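Local structure of possible galactose mutarotase (Streptomyces platensis subsp. rosaceus, 4RNL) at residues 62-67 against 76-81; 87-92 against 312-317; 163-168 against 336-341; 197-202 against 262-267; 240-245 against 278-283. The protein probably interconverts the alpha and beta anomers of galactose or a related aldose. All coordinates share one frame; numbering follows the deposited sequence. Where two conformers were deposited one is given.

Contact 1: 62-67 against 76-81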
# COMPACT_ATOMS: atom_id res chain seq x y z
N LEU A 62 -2.70 10.34 4.33
CA LEU A 62 -3.04 10.20 5.74
C LEU A 62 -1.78 9.78 6.48
O LEU A 62 -1.06 8.87 6.05
CB LEU A 62 -4.15 9.17 5.98
CG LEU A 62 -5.51 9.42 5.31
CD1 LEU A 62 -6.56 8.50 5.91
CD2 LEU A 62 -5.93 10.89 5.43
N GLY A 63 -1.48 10.44 7.59
CA GLY A 63 -0.27 10.12 8.32
C GLY A 63 -0.15 10.94 9.58
O GLY A 63 -1.11 11.58 10.02
N PHE A 64 1.04 10.94 10.17
CA PHE A 64 1.29 11.68 11.40
C PHE A 64 2.52 12.54 11.23
O PHE A 64 3.41 12.22 10.43
CB PHE A 64 1.53 10.72 12.56
CG PHE A 64 0.39 9.76 12.81
CD1 PHE A 64 -0.83 10.22 13.28
CD2 PHE A 64 0.57 8.39 12.61
CE1 PHE A 64 -1.87 9.34 13.53
CE2 PHE A 64 -0.47 7.50 12.85
CZ PHE A 64 -1.69 7.97 13.32
N ALA A 65 2.58 13.61 12.01
CA ALA A 65 3.71 14.53 12.00
C ALA A 65 4.93 13.91 12.67
O ALA A 65 6.07 14.29 12.37
CB ALA A 65 3.34 15.84 12.69
N ASP A 66 4.70 12.94 13.56
CA ASP A 66 5.75 12.45 14.44
C ASP A 66 5.87 10.93 14.47
O ASP A 66 4.89 10.22 14.26
CB ASP A 66 5.50 12.95 15.86
CG ASP A 66 4.23 12.38 16.46
OD1 ASP A 66 3.16 12.49 15.82
OD2 ASP A 66 4.31 11.80 17.57
N LEU A 67 7.08 10.44 14.75
CA LEU A 67 7.34 9.01 14.79
C LEU A 67 6.52 8.29 15.87
O LEU A 67 6.00 7.21 15.64
CB LEU A 67 8.83 8.74 15.00
CG LEU A 67 9.24 7.27 15.09
CD1 LEU A 67 8.88 6.55 13.80
CD2 LEU A 67 10.73 7.14 15.40
N SER A 76 -3.61 1.38 11.67
CA SER A 76 -4.17 1.94 10.44
C SER A 76 -3.30 1.62 9.24
O SER A 76 -3.73 1.80 8.10
CB SER A 76 -4.28 3.47 10.55
OG SER A 76 -5.29 3.85 11.48
N TYR A 77 -2.07 1.20 9.51
CA TYR A 77 -1.07 0.98 8.47
C TYR A 77 -0.84 2.20 7.57
O TYR A 77 -0.58 2.05 6.39
CB TYR A 77 -1.43 -0.25 7.62
CG TYR A 77 -1.41 -1.53 8.42
CD1 TYR A 77 -2.53 -1.93 9.15
CD2 TYR A 77 -0.27 -2.32 8.47
CE1 TYR A 77 -2.51 -3.10 9.90
CE2 TYR A 77 -0.24 -3.49 9.22
CZ TYR A 77 -1.36 -3.87 9.94
OH TYR A 77 -1.34 -5.04 10.68
N PHE A 78 -0.94 3.41 8.13
CA PHE A 78 -0.73 4.62 7.34
C PHE A 78 0.60 4.56 6.60
O PHE A 78 1.64 4.31 7.21
CB PHE A 78 -0.76 5.86 8.23
CG PHE A 78 -2.13 6.26 8.69
CD1 PHE A 78 -3.26 5.95 7.93
CD2 PHE A 78 -2.30 6.96 9.88
CE1 PHE A 78 -4.53 6.35 8.35
CE2 PHE A 78 -3.57 7.35 10.31
CZ PHE A 78 -4.68 7.04 9.54
N GLY A 79 0.55 4.77 5.28
CA GLY A 79 1.73 4.86 4.42
C GLY A 79 2.63 3.64 4.29
O GLY A 79 3.69 3.71 3.66
N ALA A 80 2.20 2.51 4.84
CA ALA A 80 3.14 1.45 5.17
C ALA A 80 3.51 0.48 4.05
O ALA A 80 2.66 0.08 3.25
CB ALA A 80 2.64 0.66 6.38
N LEU A 81 4.79 0.12 4.02
CA LEU A 81 5.25 -1.05 3.27
C LEU A 81 4.70 -2.26 4.02
O LEU A 81 5.02 -2.47 5.20
CB LEU A 81 6.78 -1.07 3.27
CG LEU A 81 7.63 -2.00 2.40
CD1 LEU A 81 9.11 -1.70 2.62
CD2 LEU A 81 7.37 -3.44 2.68
O HOH W 1 -1.05 6.92 4.01
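Leu62 lies over one face of the Phe78 ring while Phe64 meets the rim of that ring, so two residues on either side of Gly63 take different parts of one aromatic group. In this CH-pi contact Leu62 CB sits 4.1 Å from the Phe78 ring centroid, 27° off the normal. Ser76 CB, from the same segment as Phe78, lies 3.5 Å above the other face. Phe64 brings the CE2 and CZ end of its ring to the edge of Phe78, CE2 reaching Phe78 CD2 at 3.5 Å. The two planes stand 58° apart with centroids 5.3 Å apart, an oblique pairing. With CG of Phe78 beside the backbone N, anti to the carbonyl carbon (chi1 -75°), the ring leaves the type II turn of Tyr77 to Ala80 toward segment 62-67. Tyr184 and Tyr70 add edge-to-face partners to Phe78 and Phe64. An alanine in place of Phe78 would probably leave Leu62 CB and the Phe64 ring facing a gap. The polar link is a water, 2.8 Å from Leu62 O and weakly bonded to Gly79 N, which implies that the loops flanking helix 67-72 are joined mainly by buried apolar surface.

Contact 2: 87-92 against 312-317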
# COMPACT_ATOMS: atom_id res chain seq x y z
N ASN A 87 -2.70 -8.19 3.28
CA ASN A 87 -4.06 -8.67 3.50
C ASN A 87 -4.12 -9.99 4.28
O ASN A 87 -3.22 -10.31 5.06
CB ASN A 87 -4.87 -8.71 2.21
CG ASN A 87 -6.32 -8.34 2.43
OD1 ASN A 87 -7.14 -9.21 2.70
ND2 ASN A 87 -6.63 -7.04 2.38
N ARG A 88 -5.19 -10.76 4.07
CA ARG A 88 -5.53 -11.82 5.02
C ARG A 88 -5.20 -13.23 4.55
O ARG A 88 -5.35 -13.55 3.36
CB ARG A 88 -7.03 -11.74 5.37
CG ARG A 88 -7.40 -10.46 6.09
CD ARG A 88 -8.88 -10.37 6.41
NE ARG A 88 -9.11 -9.23 7.30
CZ ARG A 88 -9.25 -7.98 6.88
NH1 ARG A 88 -9.22 -7.70 5.58
NH2 ARG A 88 -9.41 -6.99 7.76
N ILE A 89 -4.77 -14.06 5.49
CA ILE A 89 -4.65 -15.49 5.27
C ILE A 89 -5.60 -16.16 6.25
O ILE A 89 -5.48 -15.99 7.47
CB ILE A 89 -3.21 -15.98 5.51
CG1 ILE A 89 -2.27 -15.36 4.47
CG2 ILE A 89 -3.14 -17.53 5.47
CD1 ILE A 89 -0.78 -15.64 4.73
N ALA A 90 -6.58 -16.88 5.72
CA ALA A 90 -7.64 -17.45 6.54
C ALA A 90 -7.10 -18.40 7.60
O ALA A 90 -6.26 -19.26 7.31
CB ALA A 90 -8.67 -18.15 5.66
N GLY A 91 -7.57 -18.23 8.83
CA GLY A 91 -7.23 -19.13 9.93
C GLY A 91 -5.79 -19.03 10.39
O GLY A 91 -5.34 -19.87 11.18
N ALA A 92 -5.09 -18.01 9.91
CA ALA A 92 -3.67 -17.81 10.24
C ALA A 92 -2.88 -19.09 9.96
O ALA A 92 -2.01 -19.48 10.74
CB ALA A 92 -3.50 -17.39 11.70
N PHE A 312 -4.41 -11.46 -4.65
CA PHE A 312 -5.72 -11.55 -4.00
C PHE A 312 -5.63 -12.03 -2.55
O PHE A 312 -4.74 -12.82 -2.21
CB PHE A 312 -6.63 -12.54 -4.77
CG PHE A 312 -6.89 -12.18 -6.21
CD1 PHE A 312 -6.49 -10.96 -6.75
CD2 PHE A 312 -7.56 -13.08 -7.03
CE1 PHE A 312 -6.75 -10.65 -8.08
CE2 PHE A 312 -7.82 -12.78 -8.36
CZ PHE A 312 -7.41 -11.57 -8.88
N PRO A 313 -6.56 -11.57 -1.69
CA PRO A 313 -6.65 -12.06 -0.31
C PRO A 313 -6.73 -13.57 -0.25
O PRO A 313 -7.39 -14.18 -1.10
CB PRO A 313 -7.96 -11.46 0.20
CG PRO A 313 -8.12 -10.20 -0.60
CD PRO A 313 -7.57 -10.52 -1.97
N ASP A 314 -6.05 -14.16 0.73
CA ASP A 314 -6.11 -15.60 1.02
C ASP A 314 -5.54 -16.48 -0.10
O ASP A 314 -5.87 -17.66 -0.19
CB ASP A 314 -7.54 -16.04 1.36
CG ASP A 314 -7.57 -17.35 2.14
OD1 ASP A 314 -6.62 -17.58 2.92
OD2 ASP A 314 -8.53 -18.15 1.97
N SER A 315 -4.67 -15.91 -0.94
CA SER A 315 -4.08 -16.70 -2.03
C SER A 315 -3.33 -17.97 -1.59
O SER A 315 -3.40 -18.99 -2.30
CB SER A 315 -3.19 -15.83 -2.93
OG SER A 315 -3.97 -14.82 -3.57
N PRO A 316 -2.64 -17.93 -0.43
CA PRO A 316 -1.97 -19.18 -0.03
C PRO A 316 -2.93 -20.34 0.26
O PRO A 316 -2.50 -21.48 0.36
CB PRO A 316 -1.22 -18.77 1.24
CG PRO A 316 -0.92 -17.31 1.02
CD PRO A 316 -2.19 -16.80 0.40
N ASN A 317 -4.22 -20.04 0.40
CA ASN A 317 -5.23 -21.09 0.58
C ASN A 317 -6.14 -21.25 -0.63
O ASN A 317 -7.12 -21.98 -0.58
CB ASN A 317 -6.08 -20.78 1.81
CG ASN A 317 -5.34 -21.02 3.10
OD1 ASN A 317 -4.72 -22.08 3.28
ND2 ASN A 317 -5.36 -20.03 4.00
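Two donors meet OD1 of the Asp314 carboxylate from different directions. Ala90 N comes from above the plane, 55° out of it, in a nearly straight bond of 2.9 Å to Asp314 OD1 (172° at the hydrogen), whereas Asn317 ND2 comes close to the plane on the syn side, 3.0 Å from Asp314 OD1 and within its own amide plane. Ala90 CB packs beside the same group, 3.5 Å from Asp314 OD1. The other flat group, the Asn87 amide, lays OD1 against the Pro313 ring, 3.5 Å from Pro313 CB. Asp314 CG stands opposite its backbone N (chi1 -159°), which carries the carboxylate to segment 87-92; its own N gives a weak bond of 2.8 Å to Arg88 O. A leucine in place of Asp314 would probably leave Ala90 N and the Asn317 amide without their shared acceptor. Beyond these bonds, Ile89 CD1 rests 4.1 Å from Pro316 CG. Arg88 leads away to Asn107 and to a bound glycerol, probably from the crystallisation liquor, that may mark the edge of the sugar pocket. Asp314 is the third residue of the type II turn from Phe312 to Ser315, which follows strand 305-310. Strand 88-89 pairs with 111-112, Phe94 of strand 93-96 lies against Ile89, Pro316 and Asn317, and Gln280 of strand 278-282 touches Asn87 and Pro313.

Contact 3: 163-168 against 336-341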
# COMPACT_ATOMS: atom_id res chain seq x y z
N LEU A 163 5.57 9.12 -8.48
CA LEU A 163 6.31 8.33 -7.49
C LEU A 163 6.29 6.86 -7.91
O LEU A 163 5.21 6.29 -8.10
CB LEU A 163 5.66 8.44 -6.11
CG LEU A 163 6.19 7.50 -5.03
CD1 LEU A 163 7.61 7.91 -4.64
CD2 LEU A 163 5.27 7.50 -3.81
N ARG A 164 7.46 6.26 -8.04
CA ARG A 164 7.55 4.85 -8.44
C ARG A 164 8.04 4.00 -7.29
O ARG A 164 9.02 4.34 -6.62
CB ARG A 164 8.47 4.69 -9.65
CG ARG A 164 8.72 3.23 -10.06
CD ARG A 164 9.73 3.12 -11.20
NE ARG A 164 9.09 3.27 -12.51
CZ ARG A 164 9.13 4.39 -13.23
NH1 ARG A 164 9.77 5.45 -12.77
NH2 ARG A 164 8.52 4.44 -14.41
N ILE A 165 7.36 2.88 -7.03
CA ILE A 165 7.81 1.96 -5.98
C ILE A 165 8.01 0.58 -6.59
O ILE A 165 7.06 -0.03 -7.08
CB ILE A 165 6.80 1.85 -4.82
CG1 ILE A 165 6.51 3.23 -4.21
CG2 ILE A 165 7.35 0.94 -3.73
CD1 ILE A 165 5.40 3.22 -3.15
N VAL A 166 9.25 0.09 -6.58
CA VAL A 166 9.54 -1.24 -7.13
C VAL A 166 9.97 -2.13 -5.99
O VAL A 166 10.91 -1.80 -5.27
CB VAL A 166 10.67 -1.17 -8.19
CG1 VAL A 166 10.98 -2.57 -8.75
CG2 VAL A 166 10.28 -0.20 -9.30
N SER A 167 9.27 -3.26 -5.81
CA SER A 167 9.61 -4.18 -4.73
C SER A 167 10.21 -5.45 -5.33
O SER A 167 9.65 -6.03 -6.25
CB SER A 167 8.36 -4.52 -3.90
OG SER A 167 7.68 -3.32 -3.51
N CYS A 168 11.38 -5.85 -4.83
CA CYS A 168 12.08 -7.02 -5.35
C CYS A 168 12.39 -7.98 -4.20
O CYS A 168 12.65 -7.53 -3.08
CB CYS A 168 13.39 -6.61 -6.03
SG CYS A 168 13.18 -5.65 -7.55
N THR A 336 4.61 -0.40 -8.85
CA THR A 336 3.43 0.45 -8.83
C THR A 336 3.88 1.90 -8.99
O THR A 336 4.91 2.31 -8.43
CB THR A 336 2.60 0.22 -7.54
OG1 THR A 336 2.12 -1.14 -7.53
CG2 THR A 336 1.40 1.16 -7.50
N VAL A 337 3.16 2.67 -9.79
CA VAL A 337 3.52 4.06 -10.03
C VAL A 337 2.32 4.94 -9.70
O VAL A 337 1.20 4.68 -10.15
CB VAL A 337 3.92 4.31 -11.50
CG1 VAL A 337 4.34 5.77 -11.70
CG2 VAL A 337 5.04 3.36 -11.93
N TYR A 338 2.55 5.97 -8.89
CA TYR A 338 1.52 6.93 -8.55
C TYR A 338 1.82 8.20 -9.35
O TYR A 338 2.75 8.92 -9.00
CB TYR A 338 1.58 7.27 -7.07
CG TYR A 338 1.30 6.12 -6.12
CD1 TYR A 338 2.25 5.12 -5.90
CD2 TYR A 338 0.10 6.05 -5.43
CE1 TYR A 338 1.99 4.08 -5.02
CE2 TYR A 338 -0.16 5.03 -4.54
CZ TYR A 338 0.79 4.04 -4.34
OH TYR A 338 0.51 3.02 -3.47
N ALA A 339 1.05 8.46 -10.40
CA ALA A 339 1.30 9.62 -11.25
C ALA A 339 0.27 10.71 -10.99
O ALA A 339 -0.92 10.52 -11.25
CB ALA A 339 1.30 9.22 -12.73
N PHE A 340 0.73 11.84 -10.47
CA PHE A 340 -0.17 12.94 -10.13
C PHE A 340 -0.21 13.98 -11.23
O PHE A 340 0.79 14.23 -11.91
CB PHE A 340 0.26 13.60 -8.80
CG PHE A 340 0.12 12.68 -7.61
CD1 PHE A 340 1.12 11.79 -7.28
CD2 PHE A 340 -1.04 12.71 -6.82
CE1 PHE A 340 0.99 10.93 -6.19
CE2 PHE A 340 -1.18 11.86 -5.74
CZ PHE A 340 -0.17 10.96 -5.42
N SER A 341 -1.38 14.58 -11.41
CA SER A 341 -1.57 15.64 -12.40
C SER A 341 -2.77 16.45 -11.96
O SER A 341 -3.25 16.28 -10.84
CB SER A 341 -1.82 15.05 -13.79
OG SER A 341 -2.99 14.24 -13.78
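Ile165 reaches diagonally, on one face of the sheet, to Tyr338 of the partner strand. Its CB lies 4.1 Å from Thr336 O, the carbonyl that also takes the backbone N-H of Ile165 at 2.9 Å. At CB the chain divides: CG1 stands beside the backbone N, anti to the carbonyl carbon (chi1 -57°), and an extended chi2 of 174° carries CD1 forward. That methyl reaches Tyr338 CE1 at 4.0 Å, obliquely to the ring, while Val154, Tyr156 and Asn181 touch the same side chain from strands 150-159 and 180-185. The Tyr338 ring also has Leu163 O in its plane at the edge, 3.9 Å from Tyr338 CD1. Strands 162-171 and 332-342 are adjacent in the large antiparallel sheet of the galactose mutarotase beta-sandwich, and the short segments run at 175° to each other. The register is fixed by two hydrogen-bonded pairs: Leu163 and Tyr338 exchange bonds, Tyr338 N lying 2.8 Å from Leu163 O in its carbonyl plane, and Ile165 and Thr336 do the same. Between them Arg164 and Val337 form a non-hydrogen-bonded pair on the other face of the sheet. In the conformer given, one of two deposited and so less certain, the two side chains run side by side, pointing the same way, with Arg164 CG 4.1 Å from Val337 CG2, and Arg164 NE makes a salt bridge to Glu335.

Contact 4: 197-202 against 262-267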
# COMPACT_ATOMS: atom_id res chain seq x y z
N GLY A 197 -16.29 11.80 -1.90
CA GLY A 197 -16.67 12.54 -3.09
C GLY A 197 -15.70 12.39 -4.25
O GLY A 197 -16.00 12.82 -5.38
N HIS A 198 -14.53 11.80 -4.01
CA HIS A 198 -13.57 11.55 -5.10
C HIS A 198 -14.18 10.63 -6.15
O HIS A 198 -14.91 9.69 -5.83
CB HIS A 198 -12.29 10.87 -4.60
CG HIS A 198 -11.41 11.74 -3.77
ND1 HIS A 198 -11.86 12.88 -3.13
CD2 HIS A 198 -10.10 11.63 -3.46
CE1 HIS A 198 -10.86 13.43 -2.47
NE2 HIS A 198 -9.78 12.68 -2.64
N GLU A 199 -13.84 10.88 -7.41
CA GLU A 199 -14.30 10.02 -8.50
C GLU A 199 -13.23 8.98 -8.78
O GLU A 199 -12.04 9.31 -8.91
CB GLU A 199 -14.58 10.86 -9.74
CG GLU A 199 -15.74 11.84 -9.53
CD GLU A 199 -16.00 12.72 -10.73
OE1 GLU A 199 -15.10 12.84 -11.60
OE2 GLU A 199 -17.11 13.31 -10.80
N LEU A 200 -13.65 7.72 -8.84
CA LEU A 200 -12.73 6.61 -9.07
C LEU A 200 -13.16 5.86 -10.31
O LEU A 200 -14.34 5.57 -10.48
CB LEU A 200 -12.74 5.65 -7.87
CG LEU A 200 -11.87 4.40 -8.01
CD1 LEU A 200 -10.41 4.78 -8.17
CD2 LEU A 200 -12.05 3.48 -6.81
N ARG A 201 -12.20 5.55 -11.18
CA ARG A 201 -12.40 4.59 -12.26
C ARG A 201 -11.41 3.44 -12.07
O ARG A 201 -10.23 3.69 -11.81
CB ARG A 201 -12.18 5.25 -13.63
CG ARG A 201 -12.42 4.27 -14.79
CD ARG A 201 -12.19 4.91 -16.17
NE ARG A 201 -10.77 5.15 -16.43
CZ ARG A 201 -9.90 4.20 -16.77
NH1 ARG A 201 -10.29 2.94 -16.90
NH2 ARG A 201 -8.63 4.52 -16.98
N LEU A 202 -11.88 2.20 -12.18
CA LEU A 202 -10.99 1.04 -12.08
C LEU A 202 -11.09 0.21 -13.33
O LEU A 202 -12.18 -0.02 -13.86
CB LEU A 202 -11.36 0.15 -10.88
CG LEU A 202 -11.32 0.76 -9.48
CD1 LEU A 202 -11.88 -0.24 -8.47
CD2 LEU A 202 -9.89 1.17 -9.11
N TYR A 262 -9.84 11.10 -8.76
CA TYR A 262 -9.92 12.52 -9.05
C TYR A 262 -10.74 13.27 -8.01
O TYR A 262 -11.83 12.82 -7.63
CB TYR A 262 -10.51 12.74 -10.45
CG TYR A 262 -10.77 14.19 -10.81
CD1 TYR A 262 -9.73 15.10 -10.90
CD2 TYR A 262 -12.06 14.64 -11.07
CE1 TYR A 262 -9.96 16.43 -11.23
CE2 TYR A 262 -12.30 15.97 -11.40
CZ TYR A 262 -11.24 16.86 -11.48
OH TYR A 262 -11.48 18.19 -11.81
N ASP A 263 -10.23 14.41 -7.56
CA ASP A 263 -11.01 15.31 -6.70
C ASP A 263 -11.46 16.55 -7.47
O ASP A 263 -10.64 17.41 -7.78
CB ASP A 263 -10.18 15.77 -5.49
CG ASP A 263 -10.88 16.86 -4.69
OD1 ASP A 263 -12.12 16.80 -4.56
OD2 ASP A 263 -10.19 17.80 -4.20
N PRO A 264 -12.77 16.65 -7.76
CA PRO A 264 -13.26 17.81 -8.52
C PRO A 264 -12.97 19.15 -7.86
O PRO A 264 -12.87 20.16 -8.56
CB PRO A 264 -14.77 17.57 -8.56
CG PRO A 264 -14.91 16.07 -8.50
CD PRO A 264 -13.81 15.62 -7.58
N ARG A 265 -12.86 19.18 -6.54
CA ARG A 265 -12.73 20.46 -5.84
C ARG A 265 -11.38 21.12 -6.09
O ARG A 265 -11.31 22.30 -6.44
CB ARG A 265 -12.93 20.30 -4.33
CG ARG A 265 -14.32 19.91 -3.88
CD ARG A 265 -14.49 20.34 -2.43
NE ARG A 265 -15.76 19.92 -1.84
CZ ARG A 265 -15.88 18.86 -1.03
NH1 ARG A 265 -14.82 18.12 -0.75
NH2 ARG A 265 -17.07 18.55 -0.52
N SER A 266 -10.31 20.35 -5.88
CA SER A 266 -8.94 20.85 -5.99
C SER A 266 -8.43 20.66 -7.40
O SER A 266 -7.49 21.35 -7.84
CB SER A 266 -8.03 20.09 -5.04
OG SER A 266 -7.86 18.74 -5.48
N GLY A 267 -9.04 19.72 -8.11
CA GLY A 267 -8.57 19.35 -9.44
C GLY A 267 -7.42 18.37 -9.48
O GLY A 267 -6.95 18.04 -10.57
O HOH W 2 -13.80 15.14 -3.60
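Glu199 and Tyr262 form an antiparallel hydrogen-bonded pair, with Glu199 N 2.8 Å from Tyr262 O and the return bond from Tyr262 N to Glu199 O more bent, 137° at the hydrogen. On one face of this short ladder the two side chains run alongside each other, pointing the same way: Glu199 OE1 lies in the plane of the Tyr262 ring at its edge, 3.6 Å from Tyr262 CD2. The Pro264 ring joins them, its CG 4.2 Å from Glu199 CD. One residue along, His198 meets Asp263. Asp263 CB sits over a face of the imidazole, 4.1 Å from the centroid of the His198 ring and 20° off its normal. His198 ND1 and Asp263 OD1 stand 4.2 Å apart, not directly bonded; a water joins them, donating to the carboxylate, which also serves its own turn. Asp263 CG is set anti to its backbone N (chi1 171°), and both oxygens are met from above the carboxylate plane: OD1 accepts from Arg265 N at 3.2 Å, an Asx turn, and OD2 accepts from Ser266 N at 3.1 Å. Gly267 N closes the same bend on Asp263 O. The bend carries the chain from strand 256-262 to strand 268-274, and strand 199-202 lies beside 256-262 with 235-236 beyond it. His198 NE2 bonds to Leu187 N, Arg53 binds the loop through Pro264 O, and Arg343 makes a cation-pi contact with Tyr262.

Contact 5: 240-245 against 278-283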
# COMPACT_ATOMS: atom_id res chain seq x y z
N ALA A 240 -18.82 2.63 1.57
CA ALA A 240 -17.72 1.98 2.28
C ALA A 240 -17.26 0.77 1.47
O ALA A 240 -18.09 0.01 0.96
CB ALA A 240 -18.19 1.54 3.66
N TYR A 241 -15.95 0.59 1.37
CA TYR A 241 -15.36 -0.56 0.70
C TYR A 241 -14.21 -1.11 1.51
O TYR A 241 -13.51 -0.38 2.21
CB TYR A 241 -14.88 -0.20 -0.72
CG TYR A 241 -16.00 0.20 -1.65
CD1 TYR A 241 -16.67 -0.77 -2.39
CD2 TYR A 241 -16.39 1.52 -1.78
CE1 TYR A 241 -17.72 -0.42 -3.23
CE2 TYR A 241 -17.44 1.89 -2.62
CZ TYR A 241 -18.10 0.90 -3.35
OH TYR A 241 -19.14 1.25 -4.19
N ASP A 242 -14.02 -2.42 1.42
CA ASP A 242 -12.82 -3.08 1.91
C ASP A 242 -12.74 -4.36 1.09
O ASP A 242 -12.94 -5.46 1.61
CB ASP A 242 -12.92 -3.38 3.40
CG ASP A 242 -11.63 -3.92 3.98
OD1 ASP A 242 -10.60 -3.94 3.25
OD2 ASP A 242 -11.63 -4.33 5.17
N HIS A 243 -12.48 -4.19 -0.20
CA HIS A 243 -12.67 -5.25 -1.18
C HIS A 243 -11.55 -5.27 -2.21
O HIS A 243 -11.04 -4.22 -2.59
CB HIS A 243 -13.99 -5.06 -1.91
CG HIS A 243 -15.19 -5.24 -1.02
ND1 HIS A 243 -15.64 -4.24 -0.19
CD2 HIS A 243 -16.00 -6.30 -0.83
CE1 HIS A 243 -16.70 -4.68 0.48
NE2 HIS A 243 -16.94 -5.93 0.10
N ASN A 244 -11.19 -6.47 -2.64
CA ASN A 244 -10.22 -6.67 -3.70
C ASN A 244 -10.92 -6.70 -5.05
O ASN A 244 -11.93 -7.38 -5.23
CB ASN A 244 -9.47 -7.99 -3.49
CG ASN A 244 -8.56 -8.35 -4.66
OD1 ASN A 244 -7.46 -7.81 -4.79
ND2 ASN A 244 -9.01 -9.28 -5.50
N PHE A 245 -10.36 -5.95 -6.01
CA PHE A 245 -10.82 -6.00 -7.40
C PHE A 245 -9.84 -6.83 -8.24
O PHE A 245 -8.63 -6.72 -8.09
CB PHE A 245 -10.95 -4.57 -7.95
CG PHE A 245 -12.06 -3.79 -7.31
CD1 PHE A 245 -11.89 -3.20 -6.07
CD2 PHE A 245 -13.31 -3.72 -7.93
CE1 PHE A 245 -12.92 -2.51 -5.46
CE2 PHE A 245 -14.35 -3.02 -7.32
CZ PHE A 245 -14.17 -2.43 -6.09
N GLY A 278 -4.36 -7.47 -8.68
CA GLY A 278 -5.44 -7.09 -7.78
C GLY A 278 -5.26 -5.71 -7.18
O GLY A 278 -4.16 -5.15 -7.16
N LEU A 279 -6.36 -5.17 -6.67
CA LEU A 279 -6.32 -3.89 -5.99
C LEU A 279 -7.30 -3.93 -4.84
O LEU A 279 -8.48 -4.20 -5.05
CB LEU A 279 -6.66 -2.76 -6.98
CG LEU A 279 -6.69 -1.31 -6.47
CD1 LEU A 279 -6.34 -0.36 -7.61
CD2 LEU A 279 -8.06 -0.95 -5.96
N GLN A 280 -6.82 -3.66 -3.64
CA GLN A 280 -7.71 -3.53 -2.49
C GLN A 280 -8.15 -2.08 -2.39
O GLN A 280 -7.31 -1.19 -2.33
CB GLN A 280 -6.98 -3.93 -1.20
CG GLN A 280 -7.90 -4.12 0.01
CD GLN A 280 -8.62 -5.45 -0.01
OE1 GLN A 280 -8.28 -6.34 -0.79
NE2 GLN A 280 -9.62 -5.59 0.86
N LEU A 281 -9.45 -1.84 -2.38
CA LEU A 281 -9.98 -0.50 -2.16
C LEU A 281 -10.46 -0.47 -0.72
O LEU A 281 -11.30 -1.26 -0.34
CB LEU A 281 -11.15 -0.24 -3.12
CG LEU A 281 -11.95 1.04 -2.88
CD1 LEU A 281 -11.04 2.25 -2.95
CD2 LEU A 281 -13.07 1.17 -3.91
N TYR A 282 -9.90 0.42 0.09
CA TYR A 282 -10.32 0.50 1.49
C TYR A 282 -10.61 1.94 1.84
O TYR A 282 -9.77 2.82 1.66
CB TYR A 282 -9.26 -0.09 2.43
CG TYR A 282 -9.65 0.04 3.88
CD1 TYR A 282 -10.89 -0.42 4.33
CD2 TYR A 282 -8.80 0.62 4.81
CE1 TYR A 282 -11.28 -0.29 5.66
CE2 TYR A 282 -9.16 0.75 6.14
CZ TYR A 282 -10.40 0.30 6.56
OH TYR A 282 -10.76 0.43 7.88
N THR A 283 -11.81 2.19 2.34
CA THR A 283 -12.25 3.56 2.59
C THR A 283 -12.09 4.03 4.04
O THR A 283 -12.76 4.97 4.45
CB THR A 283 -13.72 3.77 2.14
OG1 THR A 283 -14.54 2.74 2.71
CG2 THR A 283 -13.81 3.68 0.62
O HOH W 3 -11.55 -7.88 1.25
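Tyr241 to Phe245 pairs antiparallel with Leu279 to Thr283, the short strand axes 4.4 Å apart at 161°, with mutual backbone bonds at His243/Leu281 and Phe245/Leu279. At the Tyr241 end a side chain takes over the pattern: Thr283 OG1 accepts from Tyr241 N at 2.9 Å and also bonds to Asp285. On the face carrying Asp242 and Gln280, the glutamine bends at chi2 (79°), turning its amide back over the partner strand. Gln280 NE2 then reaches Asp242 OD1 at 3.1 Å, above the carboxylate plane but within its own amide plane, the two planes 87° apart. A water bridges Gln280 NE2 (3.0 Å) and Asp242 O. The other face is mostly apolar apart from His243: Leu281 CB lies at the edge of the Phe245 ring, 3.7 Å from Phe245 CE1, and Leu281 CD2 makes an off-centre CH-pi contact with the Tyr241 ring. Gly278 has little room for a side chain beside Asn244 OD1. With Gln310 NE2 bonded to Gln280 OE1, both ends of the amide are engaged, which probably fixes its flip and steadies Asp242. The same Asp242 oxygen bonds a glycerol, probably from the crystallisation liquor, which may mark the sugar pocket.

How the contacts relate
From the N terminus, contact 1 closes first, a short loop around helix 67-72, and is complete before the others open. Contact 2 then spans from 87-92 to 312-317, and contact 3 from 163-168 to 336-341; the two cross, and they lie on opposite sides of the chain's centre. Contacts 4 and 5 are nested inside both loops and cross each other. Contacts 3 and 4 reach the same large sheet, whereas contact 5 belongs to the facing one, against which the leucines of 197-202 pack: Leu202 CD1 is 3.7 Å from Phe245 CG. Contact 5 also touches contact 2, Pro313 CD lying 3.5 Å from Asn244 CB, which joins that sheet to the loops beyond it.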